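Local coordinates for DNA methyltransferase (Nicotiana tabacum, PDB 4ONQ), which probably methylates cytosine at C5 in DNA, using S-adenosylmethionine as methyl donor, the chain here being its catalytic domain, at residues S59-E64 against I344-K349; L234-G239 against S339-I344; V45-K50 against A77-Y82. The protein carries 5 engineered substitutions. One frame throughout, in Å; residues are numbered along the deposited sequence.

Contact 1: residues S59-E64 against I344-K349. Engineered in segment 59-64: S59 (natural residue Phe).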
loop_
_atom_site.group_PDB
_atom_site.type_symbol
_atom_site.label_atom_id
_atom_site.label_comp_id
_atom_site.label_asym_id
_atom_site.label_seq_id
_atom_site.Cartn_x
_atom_site.Cartn_y
_atom_site.Cartn_z
ATOM N N SER A 59 -11.597 5.249 -18.221
ATOM C CA SER A 59 -12.436 4.173 -17.713
ATOM C C SER A 59 -13.063 4.550 -16.376
ATOM O O SER A 59 -14.133 4.055 -16.020
ATOM C CB SER A 59 -11.631 2.883 -17.570
ATOM O OG SER A 59 -11.151 2.441 -18.825
ATOM N N LEU A 60 -12.394 5.430 -15.638
ATOM C CA LEU A 60 -12.870 5.826 -14.317
ATOM C C LEU A 60 -13.344 7.273 -14.285
ATOM O O LEU A 60 -12.807 8.096 -13.544
ATOM C CB LEU A 60 -11.790 5.602 -13.252
ATOM C CG LEU A 60 -11.429 4.155 -12.921
ATOM C CD1 LEU A 60 -10.348 4.102 -11.850
ATOM C CD2 LEU A 60 -12.661 3.392 -12.471
ATOM N N TYR A 61 -14.340 7.573 -15.109
ATOM C CA TYR A 61 -15.075 8.830 -15.021
ATOM C C TYR A 61 -14.197 10.072 -15.196
ATOM O O TYR A 61 -14.465 11.120 -14.606
ATOM C CB TYR A 61 -15.859 8.862 -13.706
ATOM C CG TYR A 61 -16.508 7.524 -13.411
ATOM C CD1 TYR A 61 -17.602 7.085 -14.146
ATOM C CD2 TYR A 61 -16.008 6.687 -12.423
ATOM C CE1 TYR A 61 -18.190 5.860 -13.895
ATOM C CE2 TYR A 61 -16.589 5.456 -12.166
ATOM C CZ TYR A 61 -17.678 5.050 -12.904
ATOM O OH TYR A 61 -18.260 3.830 -12.648
ATOM N N ASP A 62 -13.147 9.928 -16.006
ATOM C CA ASP A 62 -12.263 11.026 -16.411
ATOM C C ASP A 62 -11.372 11.601 -15.312
ATOM O O ASP A 62 -10.596 12.523 -15.560
ATOM C CB ASP A 62 -13.057 12.144 -17.080
ATOM C CG ASP A 62 -13.812 11.667 -18.293
ATOM O OD1 ASP A 62 -13.237 10.879 -19.072
ATOM O OD2 ASP A 62 -14.981 12.074 -18.461
ATOM N N ILE A 63 -11.479 11.046 -14.109
ATOM C CA ILE A 63 -10.701 11.507 -12.960
ATOM C C ILE A 63 -9.185 11.451 -13.200
ATOM O O ILE A 63 -8.660 10.479 -13.745
ATOM C CB ILE A 63 -11.068 10.708 -11.686
ATOM C CG1 ILE A 63 -12.572 10.821 -11.410
ATOM C CG2 ILE A 63 -10.256 11.182 -10.485
ATOM C CD1 ILE A 63 -12.999 10.231 -10.081
ATOM N N GLU A 64 -8.477 12.468 -12.780
ATOM C CA GLU A 64 -7.056 12.428 -12.939
ATOM C C GLU A 64 -6.445 11.847 -11.702
ATOM O O GLU A 64 -6.858 12.142 -10.601
ATOM C CB GLU A 64 -6.495 13.816 -13.129
ATOM C CG GLU A 64 -6.778 14.470 -14.422
ATOM C CD GLU A 64 -6.735 15.967 -14.272
ATOM O OE1 GLU A 64 -6.662 16.430 -13.121
ATOM O OE2 GLU A 64 -6.773 16.684 -15.288
ATOM N N ILE A 344 -17.224 -3.881 -12.048
ATOM C CA ILE A 344 -17.856 -4.035 -10.743
ATOM C C ILE A 344 -18.242 -2.700 -10.108
ATOM O O ILE A 344 -19.353 -2.554 -9.582
ATOM C CB ILE A 344 -16.978 -4.876 -9.802
ATOM C CG1 ILE A 344 -16.935 -6.314 -10.312
ATOM C CG2 ILE A 344 -17.492 -4.822 -8.377
ATOM C CD1 ILE A 344 -16.337 -7.282 -9.348
ATOM N N LEU A 345 -17.338 -1.726 -10.167
ATOM C CA LEU A 345 -17.638 -0.396 -9.642
ATOM C C LEU A 345 -18.875 0.158 -10.340
ATOM O O LEU A 345 -19.784 0.688 -9.695
ATOM C CB LEU A 345 -16.447 0.549 -9.820
ATOM C CG LEU A 345 -16.696 2.036 -9.542
ATOM C CD1 LEU A 345 -17.256 2.253 -8.148
ATOM C CD2 LEU A 345 -15.419 2.837 -9.724
ATOM N N ASP A 346 -18.919 0.003 -11.658
ATOM C CA ASP A 346 -20.050 0.493 -12.429
ATOM C C ASP A 346 -21.354 -0.209 -12.047
ATOM O O ASP A 346 -22.387 0.444 -11.885
ATOM C CB ASP A 346 -19.786 0.372 -13.930
ATOM C CG ASP A 346 -20.763 1.183 -14.750
ATOM O OD1 ASP A 346 -21.642 0.580 -15.401
ATOM O OD2 ASP A 346 -20.663 2.429 -14.723
ATOM N N LEU A 347 -21.311 -1.531 -11.901
ATOM C CA LEU A 347 -22.484 -2.272 -11.442
ATOM C C LEU A 347 -22.989 -1.735 -10.100
ATOM O O LEU A 347 -24.190 -1.507 -9.929
ATOM C CB LEU A 347 -22.178 -3.768 -11.331
ATOM C CG LEU A 347 -22.203 -4.596 -12.617
ATOM C CD1 LEU A 347 -21.478 -5.916 -12.413
ATOM C CD2 LEU A 347 -23.636 -4.842 -13.057
ATOM N N VAL A 348 -22.068 -1.516 -9.161
ATOM C CA VAL A 348 -22.425 -1.032 -7.824
ATOM C C VAL A 348 -23.050 0.371 -7.853
ATOM O O VAL A 348 -24.084 0.619 -7.212
ATOM C CB VAL A 348 -21.200 -1.048 -6.867
ATOM C CG1 VAL A 348 -21.503 -0.290 -5.589
ATOM C CG2 VAL A 348 -20.781 -2.480 -6.553
ATOM N N LYS A 349 -22.500 1.258 -8.644
ATOM C CA LYS A 349 -23.019 2.589 -8.694
ATOM C C LYS A 349 -24.347 2.618 -9.372
ATOM O O LYS A 349 -25.225 3.347 -8.987
ATOM C CB LYS A 349 -22.073 3.466 -9.458
ATOM C CG LYS A 349 -22.599 4.814 -9.621
ATOM C CD LYS A 349 -21.521 5.811 -9.697
ATOM C CE LYS A 349 -21.102 6.036 -11.090
ATOM N NZ LYS A 349 -20.373 7.320 -11.230
#
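Y61 reaches across to helix 337-352 and is met by three successive kinds of partner on that helix: a leucine methyl, a carboxylate and an ammonium group. The tight part is apolar and lies on the inner side. L345 brings CD2 into the plane of the Y61 ring at its edge, with CD2 3.8 Å from Y61 CE2. The same methyl touches L60, CD2 to CD2 at 3.9 Å, the two side chains crossing at about a right angle. Both leucines are buried and also rest on F40 of strand 39-45, so this corner lies where helix 337-352 packs on the central sheet of the class I, Rossmann-like methyltransferase fold. Y61 is the second residue of a type I' turn from L60 to I63, closed by I63 N to L60 O at 3.3 Å, directly after helix 50-59. The engineered S59 ends that helix and packs on F338 and V342, further back on the same partner helix. Toward solvent the contact is looser and polar. The ring and the D346 carboxylate are nearly coplanar, 23° apart, and Y61 OH makes a weak hydrogen bond to D346 OD2, at 3.5 Å. K349 bends at its third torsion (chi3 91°), which carries NZ over one face of the ring in a cation-pi contact, 3.9 Å from the centroid and 19° off the normal, displaced toward the rim near CE1.

Contact 2: residues L234-G239 against S339-I344. Engineered in segment 339-344: S339 (natural residue Tyr), S340 (natural residue Asp). With SFG (sinefungin), chain C.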
loop_
_atom_site.group_PDB
_atom_site.type_symbol
_atom_site.label_atom_id
_atom_site.label_comp_id
_atom_site.label_asym_id
_atom_site.label_seq_id
_atom_site.Cartn_x
_atom_site.Cartn_y
_atom_site.Cartn_z
ATOM N N LEU A 234 -16.607 -2.623 -0.240
ATOM C CA LEU A 234 -16.289 -3.626 -1.238
ATOM C C LEU A 234 -14.793 -3.545 -1.503
ATOM O O LEU A 234 -14.322 -2.617 -2.162
ATOM C CB LEU A 234 -17.075 -3.403 -2.526
ATOM C CG LEU A 234 -16.845 -4.477 -3.597
ATOM C CD1 LEU A 234 -17.061 -5.847 -3.000
ATOM C CD2 LEU A 234 -17.756 -4.285 -4.802
ATOM N N SER A 235 -14.047 -4.505 -0.966
ATOM C CA SER A 235 -12.600 -4.529 -1.134
ATOM C C SER A 235 -12.205 -5.533 -2.208
ATOM O O SER A 235 -12.322 -6.741 -2.011
ATOM C CB SER A 235 -11.917 -4.873 0.188
ATOM O OG SER A 235 -10.523 -4.643 0.107
ATOM N N LEU A 236 -11.740 -5.026 -3.344
ATOM C CA LEU A 236 -11.416 -5.877 -4.482
ATOM C C LEU A 236 -9.918 -6.075 -4.568
ATOM O O LEU A 236 -9.161 -5.124 -4.380
ATOM C CB LEU A 236 -11.937 -5.261 -5.782
ATOM C CG LEU A 236 -13.449 -5.030 -5.837
ATOM C CD1 LEU A 236 -13.845 -4.330 -7.124
ATOM C CD2 LEU A 236 -14.181 -6.355 -5.697
ATOM N N PHE A 237 -9.505 -7.309 -4.857
ATOM C CA PHE A 237 -8.097 -7.685 -4.858
ATOM C C PHE A 237 -7.470 -7.248 -3.545
ATOM O O PHE A 237 -6.480 -6.517 -3.539
ATOM C CB PHE A 237 -7.367 -7.023 -6.025
ATOM C CG PHE A 237 -8.132 -7.051 -7.312
ATOM C CD1 PHE A 237 -8.361 -8.245 -7.970
ATOM C CD2 PHE A 237 -8.616 -5.880 -7.870
ATOM C CE1 PHE A 237 -9.061 -8.275 -9.155
ATOM C CE2 PHE A 237 -9.319 -5.902 -9.055
ATOM C CZ PHE A 237 -9.541 -7.102 -9.700
ATOM N N SER A 238 -8.059 -7.688 -2.437
ATOM C CA SER A 238 -7.780 -7.089 -1.134
ATOM C C SER A 238 -6.471 -7.522 -0.477
ATOM O O SER A 238 -6.012 -6.875 0.463
ATOM C CB SER A 238 -8.955 -7.316 -0.180
ATOM O OG SER A 238 -9.402 -8.654 -0.235
ATOM N N GLY A 239 -5.889 -8.614 -0.967
ATOM C CA GLY A 239 -4.608 -9.101 -0.483
ATOM C C GLY A 239 -4.570 -9.396 1.006
ATOM O O GLY A 239 -5.349 -10.201 1.515
ATOM N N SER A 339 -10.270 -4.199 -15.673
ATOM C CA SER A 339 -11.552 -4.136 -16.291
ATOM C C SER A 339 -12.551 -4.712 -15.389
ATOM O O SER A 339 -13.662 -4.292 -15.350
ATOM C CB SER A 339 -11.547 -4.911 -17.588
ATOM O OG SER A 339 -10.641 -4.330 -18.492
ATOM N N SER A 340 -12.147 -5.722 -14.677
ATOM C CA SER A 340 -13.033 -6.308 -13.680
ATOM C C SER A 340 -13.383 -5.284 -12.601
ATOM O O SER A 340 -14.546 -5.165 -12.188
ATOM C CB SER A 340 -12.395 -7.547 -13.055
ATOM O OG SER A 340 -12.286 -8.596 -14.003
ATOM N N TYR A 341 -12.375 -4.537 -12.159
ATOM C CA TYR A 341 -12.606 -3.484 -11.177
ATOM C C TYR A 341 -13.630 -2.479 -11.690
ATOM O O TYR A 341 -14.580 -2.130 -10.988
ATOM C CB TYR A 341 -11.300 -2.768 -10.828
ATOM C CG TYR A 341 -11.469 -1.656 -9.819
ATOM C CD1 TYR A 341 -11.317 -1.897 -8.462
ATOM C CD2 TYR A 341 -11.777 -0.364 -10.223
ATOM C CE1 TYR A 341 -11.470 -0.888 -7.538
ATOM C CE2 TYR A 341 -11.938 0.651 -9.307
ATOM C CZ TYR A 341 -11.781 0.386 -7.965
ATOM O OH TYR A 341 -11.939 1.398 -7.046
ATOM N N VAL A 342 -13.430 -2.024 -12.922
ATOM C CA VAL A 342 -14.307 -1.025 -13.524
ATOM C C VAL A 342 -15.739 -1.540 -13.684
ATOM O O VAL A 342 -16.699 -0.855 -13.320
ATOM C CB VAL A 342 -13.758 -0.572 -14.888
ATOM C CG1 VAL A 342 -14.713 0.409 -15.562
ATOM C CG2 VAL A 342 -12.385 0.048 -14.711
ATOM N N ARG A 343 -15.865 -2.749 -14.224
ATOM C CA ARG A 343 -17.158 -3.399 -14.411
ATOM C C ARG A 343 -17.915 -3.443 -13.094
ATOM O O ARG A 343 -19.092 -3.077 -13.018
ATOM C CB ARG A 343 -16.957 -4.827 -14.924
ATOM C CG ARG A 343 -18.233 -5.530 -15.356
ATOM C CD ARG A 343 -18.043 -7.042 -15.441
ATOM N NE ARG A 343 -18.264 -7.693 -14.151
ATOM C CZ ARG A 343 -17.365 -8.443 -13.521
ATOM N NH1 ARG A 343 -16.173 -8.652 -14.064
ATOM N NH2 ARG A 343 -17.663 -8.991 -12.351
ATOM N N ILE A 344 -17.224 -3.881 -12.048
ATOM C CA ILE A 344 -17.856 -4.035 -10.743
ATOM C C ILE A 344 -18.242 -2.700 -10.108
ATOM O O ILE A 344 -19.353 -2.554 -9.582
ATOM C CB ILE A 344 -16.978 -4.876 -9.802
ATOM C CG1 ILE A 344 -16.935 -6.314 -10.312
ATOM C CG2 ILE A 344 -17.492 -4.822 -8.377
ATOM C CD1 ILE A 344 -16.337 -7.282 -9.348
HETATM N N SFG C . -4.392 -4.615 -1.868
HETATM C CA SFG C . -3.548 -5.741 -1.429
HETATM C C SFG C . -2.936 -5.334 -0.090
HETATM O O SFG C . -3.096 -4.155 0.289
HETATM O OXT SFG C . -2.379 -6.244 0.561
HETATM C CB SFG C . -2.505 -6.021 -2.526
HETATM C CG SFG C . -3.345 -6.533 -3.693
HETATM C CD SFG C . -2.706 -6.901 -5.049
HETATM N NE SFG C . -2.072 -5.760 -5.714
HETATM C "C5'" SFG C . -3.932 -7.469 -5.786
HETATM C "C4'" SFG C . -4.172 -8.691 -4.862
HETATM O "O4'" SFG C . -4.672 -9.258 -6.160
HETATM C "C3'" SFG C . -3.441 -10.004 -4.612
HETATM O "O3'" SFG C . -4.088 -10.766 -3.607
HETATM C "C2'" SFG C . -3.470 -10.668 -5.932
HETATM O "O2'" SFG C . -3.047 -12.029 -5.788
HETATM C "C1'" SFG C . -5.020 -10.627 -5.904
HETATM N N9 SFG C . -5.563 -11.250 -7.135
HETATM C C8 SFG C . -4.953 -11.693 -8.222
HETATM N N7 SFG C . -5.880 -12.129 -9.072
HETATM C C5 SFG C . -7.079 -11.934 -8.523
HETATM C C6 SFG C . -8.318 -12.195 -8.957
HETATM N N6 SFG C . -8.426 -12.755 -10.159
HETATM N N1 SFG C . -9.407 -11.914 -8.230
HETATM C C2 SFG C . -9.233 -11.329 -6.976
HETATM N N3 SFG C . -7.929 -11.067 -6.546
HETATM C C4 SFG C . -6.881 -11.352 -7.340
#
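The glycine-containing loop that follows strand 231-236 is the first cofactor-binding motif of C5-methyltransferases, beginning here F237-S238-G239, and helix 337-352 packs against its base. The strand and the helix run nearly antiparallel, at 164°, with their axes 10.6 Å apart. L234 and L236 both point from the strand toward the helix. L234 CD2 meets I344 CG2 at 3.6 Å, the side chains crossing at about a right angle; L236 CD1 touches that same methyl and also lies 3.8 Å from Y341 CD1, approaching the tyrosine ring at an oblique angle. A fully extended first torsion (chi1 180°) carries the Y341 ring out to the end of L236, while Y341 CB faces F237 CE2 at 4.1 Å. S340, an engineered residue, comes loosely to F237 CZ with its CB; its OG is hydrogen-bonded to S336 O.

F237 joins the helix to the ligand. Its ring is bordered at the edge, near its plane, by S340 and Y341, and on the far side from CE2 by the adenine of sinefungin, F237 CD1 lying 3.2 Å from N3. The F237 backbone takes a left-handed conformation, and its O receives a weak hydrogen bond of 3.3 Å from the amino N of sinefungin. G239 CA lies 3.6 Å from O3' of the ligand; a side chain here would run into the CA of sinefungin. Between strand and helix the contact is thus apolar packing, whereas the polar bonds to sinefungin come from F237 O, weakly, from I240 N and F211 N, and from E261.

Contact 3: residues V45-K50 against A77-Y82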
loop_
_atom_site.group_PDB
_atom_site.type_symbol
_atom_site.label_atom_id
_atom_site.label_comp_id
_atom_site.label_asym_id
_atom_site.label_seq_id
_atom_site.Cartn_x
_atom_site.Cartn_y
_atom_site.Cartn_z
ATOM N N VAL A 45 0.534 1.376 -10.057
ATOM C CA VAL A 45 1.921 1.819 -10.155
ATOM C C VAL A 45 1.985 3.187 -10.823
ATOM O O VAL A 45 1.324 3.418 -11.830
ATOM C CB VAL A 45 2.764 0.829 -10.977
ATOM C CG1 VAL A 45 4.217 1.277 -11.028
ATOM C CG2 VAL A 45 2.651 -0.571 -10.396
ATOM N N ALA A 46 2.766 4.098 -10.250
ATOM C CA ALA A 46 2.911 5.434 -10.811
ATOM C C ALA A 46 3.569 5.403 -12.190
ATOM O O ALA A 46 3.041 5.966 -13.148
ATOM C CB ALA A 46 3.705 6.324 -9.873
ATOM N N LEU A 47 4.722 4.748 -12.288
ATOM C CA LEU A 47 5.473 4.728 -13.538
ATOM C C LEU A 47 4.849 3.792 -14.564
ATOM O O LEU A 47 4.871 2.573 -14.410
ATOM C CB LEU A 47 6.936 4.361 -13.292
ATOM C CG LEU A 47 7.840 5.545 -12.942
ATOM C CD1 LEU A 47 7.598 6.690 -13.915
ATOM C CD2 LEU A 47 7.644 6.000 -11.508
ATOM N N ALA A 48 4.291 4.380 -15.615
ATOM C CA ALA A 48 3.578 3.631 -16.635
ATOM C C ALA A 48 3.459 4.530 -17.851
ATOM O O ALA A 48 3.503 5.751 -17.710
ATOM C CB ALA A 48 2.201 3.231 -16.124
ATOM N N PRO A 49 3.327 3.940 -19.051
ATOM C CA PRO A 49 3.230 4.790 -20.244
ATOM C C PRO A 49 2.010 5.713 -20.217
ATOM O O PRO A 49 1.034 5.425 -19.523
ATOM C CB PRO A 49 3.138 3.784 -21.400
ATOM C CG PRO A 49 2.510 2.563 -20.823
ATOM C CD PRO A 49 2.649 2.659 -19.342
ATOM N N LYS A 50 2.095 6.817 -20.954
ATOM C CA LYS A 50 1.044 7.833 -21.014
ATOM C C LYS A 50 -0.332 7.232 -21.326
ATOM O O LYS A 50 -1.345 7.573 -20.693
ATOM C CB LYS A 50 1.421 8.883 -22.068
ATOM C CG LYS A 50 0.349 9.911 -22.384
ATOM C CD LYS A 50 0.406 11.104 -21.445
ATOM C CE LYS A 50 -0.556 12.195 -21.903
ATOM N NZ LYS A 50 -0.606 13.342 -20.954
ATOM N N ALA A 77 10.365 4.220 -0.114
ATOM C CA ALA A 77 9.679 4.802 -1.234
ATOM C C ALA A 77 8.649 3.906 -1.901
ATOM O O ALA A 77 8.850 2.742 -2.064
ATOM C CB ALA A 77 10.680 5.278 -2.239
ATOM N N ARG A 78 7.532 4.483 -2.269
ATOM C CA ARG A 78 6.589 3.805 -3.088
ATOM C C ARG A 78 5.790 4.796 -3.904
ATOM O O ARG A 78 5.077 5.592 -3.362
ATOM C CB ARG A 78 5.686 2.995 -2.203
ATOM C CG ARG A 78 4.898 1.937 -2.882
ATOM C CD ARG A 78 4.220 1.137 -1.817
ATOM N NE ARG A 78 3.803 -0.164 -2.283
ATOM C CZ ARG A 78 4.558 -1.241 -2.281
ATOM N NH1 ARG A 78 4.069 -2.356 -2.709
ATOM N NH2 ARG A 78 5.781 -1.213 -1.844
ATOM N N LYS A 79 5.870 4.674 -5.214
ATOM C CA LYS A 79 5.312 5.645 -6.124
ATOM C C LYS A 79 4.094 5.130 -6.756
ATOM O O LYS A 79 4.131 4.184 -7.453
ATOM C CB LYS A 79 6.291 5.931 -7.221
ATOM C CG LYS A 79 7.494 6.647 -6.732
ATOM C CD LYS A 79 8.429 6.907 -7.865
ATOM C CE LYS A 79 9.510 7.841 -7.429
ATOM N NZ LYS A 79 10.816 7.422 -7.965
ATOM N N ARG A 80 3.001 5.797 -6.524
ATOM C CA ARG A 80 1.753 5.284 -6.954
ATOM C C ARG A 80 0.870 6.387 -7.466
ATOM O O ARG A 80 1.029 7.534 -7.148
ATOM C CB ARG A 80 1.087 4.491 -5.824
ATOM C CG ARG A 80 1.806 3.222 -5.410
ATOM C CD ARG A 80 1.428 2.104 -6.341
ATOM N NE ARG A 80 2.151 0.879 -6.117
ATOM C CZ ARG A 80 3.432 0.714 -6.361
ATOM N NH1 ARG A 80 4.011 -0.436 -6.113
ATOM N NH2 ARG A 80 4.134 1.691 -6.863
ATOM N N GLY A 81 -0.050 5.997 -8.304
ATOM C CA GLY A 81 -1.131 6.852 -8.757
ATOM C C GLY A 81 -2.456 6.343 -8.209
ATOM O O GLY A 81 -2.793 5.162 -8.361
ATOM N N TYR A 82 -3.199 7.231 -7.553
ATOM C CA TYR A 82 -4.490 6.876 -6.974
ATOM C C TYR A 82 -5.626 7.629 -7.655
ATOM O O TYR A 82 -5.672 8.853 -7.629
ATOM C CB TYR A 82 -4.515 7.178 -5.473
ATOM C CG TYR A 82 -3.394 6.536 -4.689
ATOM C CD1 TYR A 82 -3.562 5.298 -4.076
ATOM C CD2 TYR A 82 -2.167 7.171 -4.556
ATOM C CE1 TYR A 82 -2.533 4.711 -3.349
ATOM C CE2 TYR A 82 -1.138 6.596 -3.838
ATOM C CZ TYR A 82 -1.322 5.367 -3.236
ATOM O OH TYR A 82 -0.282 4.807 -2.532
#
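The R80 guanidinium is sandwiched: V45 CG2 sits over the centre of one face, 4.3 Å above the plane, and R78 CG over the centre of the other. At its edge NH2 donates to K79 O at 2.6 Å, the acceptor lying only 5° out of the guanidinium plane, and NE forms a salt bridge with E43. A bend at chi2 (-83°) folds the chain back so that CD passes 3.9 Å from V45 CA, although CB starts away from the 45-50 segment. V45 and R80 form an antiparallel, non-hydrogen-bonded pair where strand 39-45 runs out against strand 79-84 in the mixed sheet; G81 is already bonded to N44 through the backbone. Past V45 the chain turns off toward helix 50-59, and A46 N gives K79 O its second bond, 3.1 Å with an N-H...O angle of 157°. The two donors reach this oxygen from opposite faces of the carbonyl plane, each well out of it, so neither sits on a lone pair. Beside this polar centre A46 CB packs on K79 CB at 3.7 Å. L47 CD2 lies 3.8 Å from K79 CD, beyond which the lysine leads away from the loop.

Contacts 1 and 2 use adjoining parts of helix 337-352 and share I344; their centres are 11 Å apart and they touch directly, V348 CG2 on L234 CD2 at 3.9 Å and L60 CD2 on V342 CG2 at 4.0 Å. Contact 3 lies about 19 Å, centre to centre, from each of them and touches neither, yet its strands belong to the same mixed sheet as strand 231-236. Contact 2 supplies F237, S238 and G239 to the sinefungin pocket; in contact 3 the R80 side chain comes within about 8 Å of the ligand, while contact 1 lies farther out. C316, the predicted catalytic residue, is in the unmodelled segment 316-335, just before helix 337-352.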